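PDB 4FAJ: PrgZ from Enterococcus faecalis, which binds a peptide sex pheromone at the cell surface as a membrane-anchored receptor of the solute-binding protein 5 family, probably passing it on to a peptide transporter. Local coordinates for residues M316-T327 against K460-A471. Sequence-based numbering, arbitrary orientation.
Sequences MANTMFLEMNQT and KDFTLSLSGWQA
Ser467 OG donates to Glu323 OE2 at 2.9 Å, meeting the anti side of the carboxylate where strand 311-324 runs antiparallel to strand 464-470. Glu323 reaches along its face of the sheet to make this bond, and a serine suits the partner site because its small hydroxyl fits on the buried face and gives the acid a hydrogen bond. Ser465 OG donates in turn to Ser467 OG, so two small hydroxyls line up behind the acid, and His491 ND1 holds the same carboxylate oxygen. Backbone bonds join Thr319 to Trp469, Phe321 to Ser467 and Glu323 to Ser465, each pair bonding both ways. Beyond the strand end, Asn325 ties the two segments together through its amide. With its CG anti to the backbone N (chi1 -171°), the amide turns toward segment 460-471 and Asn325 ND2 donates to Phe462 O at 2.9 Å, nearly in the amide plane. Asn325 OD1 receives Thr327 N and OG1, closing an Asx turn; an amide suits this place because it donates and accepts at once. At the other end Gln470 and Asn318 cross at about a right angle. An amide serves Gln470 too: OE1 accepts from a water shared with Asn318 OD1, while NE2 bonds weakly to Gly552 O. Asn318 ND2 hydrogen-bonds a polar side chain of the bound peptide. Gly468 leaves room for Met320, whose bent chain brings SD within 3.8 Å of Gly468 CA. Gly468 and Trp469 pair antiparallel with the peptide, which thus extends the sheet. Strand 528-539 flanks 311-324, strand 412-418 runs parallel to 464-470, and Phe479 of helix 477-480 packs on Thr319, Phe321 and Trp469.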
loop_
_atom_site.group_PDB
_atom_site.type_symbol
_atom_site.label_atom_id
_atom_site.label_comp_id
_atom_site.label_asym_id
_atom_site.label_seq_id
_atom_site.Cartn_x
_atom_site.Cartn_y
_atom_site.Cartn_z
ATOM N N MET A 316 11.051 -4.644 2.632
ATOM C CA MET A 316 10.070 -3.811 1.935
ATOM C C MET A 316 9.985 -2.409 2.550
ATOM O O MET A 316 10.273 -2.233 3.728
ATOM C CB MET A 316 8.700 -4.449 2.027
ATOM C CG MET A 316 8.593 -5.844 1.444
ATOM S SD MET A 316 8.535 -5.812 -0.360
ATOM C CE MET A 316 10.131 -6.498 -0.745
ATOM N N ALA A 317 9.557 -1.430 1.742
ATOM C CA ALA A 317 9.308 -0.052 2.215
ATOM C C ALA A 317 7.911 0.020 2.832
ATOM O O ALA A 317 7.010 0.706 2.332
ATOM C CB ALA A 317 9.459 0.957 1.055
ATOM N N ASN A 318 7.749 -0.686 3.948
ATOM C CA ASN A 318 6.432 -1.027 4.475
ATOM C C ASN A 318 6.526 -1.025 6.003
ATOM O O ASN A 318 7.258 -1.817 6.573
ATOM C CB ASN A 318 6.058 -2.396 3.877
ATOM C CG ASN A 318 4.719 -2.979 4.355
ATOM O OD1 ASN A 318 4.450 -4.159 4.067
ATOM N ND2 ASN A 318 3.870 -2.188 5.028
ATOM N N THR A 319 5.816 -0.096 6.646
ATOM C CA THR A 319 5.776 -0.011 8.098
ATOM C C THR A 319 4.414 -0.528 8.587
ATOM O O THR A 319 3.371 -0.106 8.078
ATOM C CB THR A 319 5.965 1.444 8.569
ATOM O OG1 THR A 319 7.255 1.927 8.144
ATOM C CG2 THR A 319 5.850 1.549 10.111
ATOM N N MET A 320 4.430 -1.434 9.559
ATOM C CA MET A 320 3.196 -1.829 10.258
ATOM C C MET A 320 3.028 -0.953 11.514
ATOM O O MET A 320 3.978 -0.762 12.286
ATOM C CB MET A 320 3.217 -3.315 10.638
ATOM C CG MET A 320 3.106 -4.275 9.471
ATOM S SD MET A 320 1.575 -4.129 8.508
ATOM C CE MET A 320 0.318 -4.398 9.764
ATOM N N PHE A 321 1.816 -0.415 11.687
ATOM C CA PHE A 321 1.486 0.513 12.773
ATOM C C PHE A 321 0.451 -0.075 13.726
ATOM O O PHE A 321 -0.273 -1.006 13.366
ATOM C CB PHE A 321 0.840 1.789 12.224
ATOM C CG PHE A 321 1.657 2.534 11.214
ATOM C CD1 PHE A 321 2.726 3.325 11.609
ATOM C CD2 PHE A 321 1.293 2.530 9.874
ATOM C CE1 PHE A 321 3.457 4.051 10.679
ATOM C CE2 PHE A 321 2.027 3.257 8.930
ATOM C CZ PHE A 321 3.108 4.007 9.332
ATOM N N LEU A 322 0.381 0.498 14.935
ATOM C CA LEU A 322 -0.864 0.559 15.696
ATOM C C LEU A 322 -1.471 1.919 15.402
ATOM O O LEU A 322 -0.945 2.964 15.841
ATOM C CB LEU A 322 -0.643 0.413 17.208
ATOM C CG LEU A 322 -0.434 -0.985 17.762
ATOM C CD1 LEU A 322 -0.305 -0.937 19.266
ATOM C CD2 LEU A 322 -1.569 -1.907 17.386
ATOM N N GLU A 323 -2.536 1.924 14.605
ATOM C CA GLU A 323 -3.309 3.129 14.406
ATOM C C GLU A 323 -4.247 3.276 15.591
ATOM O O GLU A 323 -4.714 2.282 16.146
ATOM C CB GLU A 323 -4.094 3.081 13.097
ATOM C CG GLU A 323 -3.218 3.185 11.879
ATOM C CD GLU A 323 -4.003 3.513 10.618
ATOM O OE1 GLU A 323 -4.379 4.697 10.448
ATOM O OE2 GLU A 323 -4.216 2.598 9.797
ATOM N N MET A 324 -4.518 4.520 15.968
ATOM C CA MET A 324 -5.249 4.826 17.192
ATOM C C MET A 324 -6.372 5.812 16.893
ATOM O O MET A 324 -6.123 6.883 16.330
ATOM C CB MET A 324 -4.298 5.441 18.214
ATOM C CG MET A 324 -3.315 4.456 18.828
ATOM S SD MET A 324 -1.989 5.250 19.789
ATOM C CE MET A 324 -1.193 6.228 18.539
ATOM N N ASN A 325 -7.594 5.456 17.280
ATOM C CA ASN A 325 -8.761 6.322 17.097
ATOM C C ASN A 325 -8.730 7.516 18.048
ATOM O O ASN A 325 -9.001 7.385 19.245
ATOM C CB ASN A 325 -10.048 5.521 17.297
ATOM C CG ASN A 325 -11.300 6.301 16.904
ATOM O OD1 ASN A 325 -11.330 7.538 16.972
ATOM N ND2 ASN A 325 -12.346 5.572 16.502
ATOM N N GLN A 326 -8.408 8.679 17.492
ATOM C CA GLN A 326 -8.230 9.921 18.250
ATOM C C GLN A 326 -9.299 10.965 17.880
ATOM O O GLN A 326 -9.060 12.163 17.979
ATOM C CB GLN A 326 -6.828 10.503 17.979
ATOM C CG GLN A 326 -5.667 9.568 18.365
ATOM C CD GLN A 326 -4.396 9.815 17.554
ATOM O OE1 GLN A 326 -3.689 10.822 17.761
ATOM N NE2 GLN A 326 -4.102 8.907 16.620
ATOM N N THR A 327 -10.478 10.513 17.465
ATOM C CA THR A 327 -11.564 11.428 17.111
ATOM C C THR A 327 -12.219 12.080 18.337
ATOM O O THR A 327 -12.866 13.131 18.225
ATOM C CB THR A 327 -12.642 10.700 16.287
ATOM O OG1 THR A 327 -13.087 9.544 17.007
ATOM C CG2 THR A 327 -12.079 10.284 14.948
ATOM N N LYS A 460 -13.949 4.364 10.688
ATOM C CA LYS A 460 -13.338 4.594 12.015
ATOM C C LYS A 460 -14.026 3.808 13.133
ATOM O O LYS A 460 -14.083 4.238 14.291
ATOM C CB LYS A 460 -13.250 6.091 12.348
ATOM C CG LYS A 460 -12.497 6.918 11.309
ATOM C CD LYS A 460 -12.288 8.352 11.784
ATOM C CE LYS A 460 -11.333 9.132 10.883
ATOM N NZ LYS A 460 -11.848 9.287 9.493
ATOM N N ASP A 461 -14.514 2.626 12.779
ATOM C CA ASP A 461 -15.193 1.731 13.714
ATOM C C ASP A 461 -14.130 0.833 14.348
ATOM O O ASP A 461 -14.106 -0.384 14.155
ATOM C CB ASP A 461 -16.259 0.915 12.971
ATOM C CG ASP A 461 -17.119 0.067 13.902
ATOM O OD1 ASP A 461 -17.050 0.237 15.139
ATOM O OD2 ASP A 461 -17.882 -0.778 13.384
ATOM N N PHE A 462 -13.237 1.465 15.097
ATOM C CA PHE A 462 -12.161 0.763 15.770
ATOM C C PHE A 462 -11.587 1.610 16.899
ATOM O O PHE A 462 -11.868 2.802 17.006
ATOM C CB PHE A 462 -11.067 0.371 14.775
ATOM C CG PHE A 462 -10.189 1.513 14.350
ATOM C CD1 PHE A 462 -10.576 2.358 13.325
ATOM C CD2 PHE A 462 -8.968 1.740 14.973
ATOM C CE1 PHE A 462 -9.762 3.409 12.930
ATOM C CE2 PHE A 462 -8.155 2.790 14.581
ATOM C CZ PHE A 462 -8.553 3.624 13.561
ATOM N N THR A 463 -10.779 0.969 17.722
ATOM C CA THR A 463 -10.060 1.625 18.791
ATOM C C THR A 463 -8.570 1.611 18.449
ATOM O O THR A 463 -8.004 2.658 18.111
ATOM C CB THR A 463 -10.375 0.927 20.116
ATOM O OG1 THR A 463 -11.775 1.072 20.373
ATOM C CG2 THR A 463 -9.572 1.524 21.263
ATOM N N LEU A 464 -7.957 0.432 18.500
ATOM C CA LEU A 464 -6.617 0.210 17.963
ATOM C C LEU A 464 -6.711 -0.671 16.726
ATOM O O LEU A 464 -7.580 -1.549 16.621
ATOM C CB LEU A 464 -5.707 -0.503 18.966
ATOM C CG LEU A 464 -5.354 0.142 20.292
ATOM C CD1 LEU A 464 -4.694 -0.909 21.170
ATOM C CD2 LEU A 464 -4.436 1.339 20.071
ATOM N N SER A 465 -5.755 -0.489 15.825
ATOM C CA SER A 465 -5.694 -1.286 14.611
ATOM C C SER A 465 -4.258 -1.655 14.248
ATOM O O SER A 465 -3.397 -0.781 14.173
ATOM C CB SER A 465 -6.315 -0.492 13.473
ATOM O OG SER A 465 -6.134 -1.140 12.229
ATOM N N LEU A 466 -4.013 -2.942 14.009
ATOM C CA LEU A 466 -2.737 -3.388 13.458
ATOM C C LEU A 466 -2.858 -3.320 11.945
ATOM O O LEU A 466 -3.380 -4.244 11.306
ATOM C CB LEU A 466 -2.402 -4.816 13.892
ATOM C CG LEU A 466 -1.099 -5.398 13.334
ATOM C CD1 LEU A 466 0.076 -4.495 13.681
ATOM C CD2 LEU A 466 -0.857 -6.802 13.882
ATOM N N SER A 467 -2.399 -2.210 11.389
ATOM C CA SER A 467 -2.451 -1.965 9.952
ATOM C C SER A 467 -1.209 -1.171 9.532
ATOM O O SER A 467 -0.547 -0.525 10.363
ATOM C CB SER A 467 -3.751 -1.235 9.568
ATOM O OG SER A 467 -4.076 -0.185 10.482
ATOM N N GLY A 468 -0.886 -1.235 8.248
ATOM C CA GLY A 468 0.335 -0.633 7.738
ATOM C C GLY A 468 0.212 -0.004 6.371
ATOM O O GLY A 468 -0.858 -0.006 5.750
ATOM N N TRP A 469 1.330 0.553 5.917
ATOM C CA TRP A 469 1.405 1.245 4.639
ATOM C C TRP A 469 2.670 0.786 3.950
ATOM O O TRP A 469 3.733 0.713 4.595
ATOM C CB TRP A 469 1.467 2.758 4.872
ATOM C CG TRP A 469 1.431 3.583 3.590
ATOM C CD1 TRP A 469 2.483 4.192 2.965
ATOM C CD2 TRP A 469 0.279 3.877 2.813
ATOM N NE1 TRP A 469 2.048 4.848 1.833
ATOM C CE2 TRP A 469 0.695 4.672 1.719
ATOM C CE3 TRP A 469 -1.070 3.534 2.924
ATOM C CZ2 TRP A 469 -0.195 5.132 0.751
ATOM C CZ3 TRP A 469 -1.961 4.004 1.963
ATOM C CH2 TRP A 469 -1.518 4.783 0.888
ATOM N N GLN A 470 2.567 0.451 2.663
ATOM C CA GLN A 470 3.752 0.311 1.821
ATOM C C GLN A 470 3.845 1.522 0.902
ATOM O O GLN A 470 2.861 1.875 0.253
ATOM C CB GLN A 470 3.730 -0.959 0.976
ATOM C CG GLN A 470 4.819 -0.948 -0.122
ATOM C CD GLN A 470 5.395 -2.295 -0.431
ATOM O OE1 GLN A 470 5.738 -3.050 0.476
ATOM N NE2 GLN A 470 5.562 -2.597 -1.736
ATOM N N ALA A 471 5.027 2.133 0.836
ATOM C CA ALA A 471 5.234 3.301 -0.006
ATOM C C ALA A 471 4.798 2.976 -1.424
ATOM O O ALA A 471 5.052 1.879 -1.904
ATOM C CB ALA A 471 6.691 3.714 -0.020
HETATM O O HOH W 1 5.076 -5.387 1.495
HETATM O O HOH W 2 -2.874 1.962 6.650
#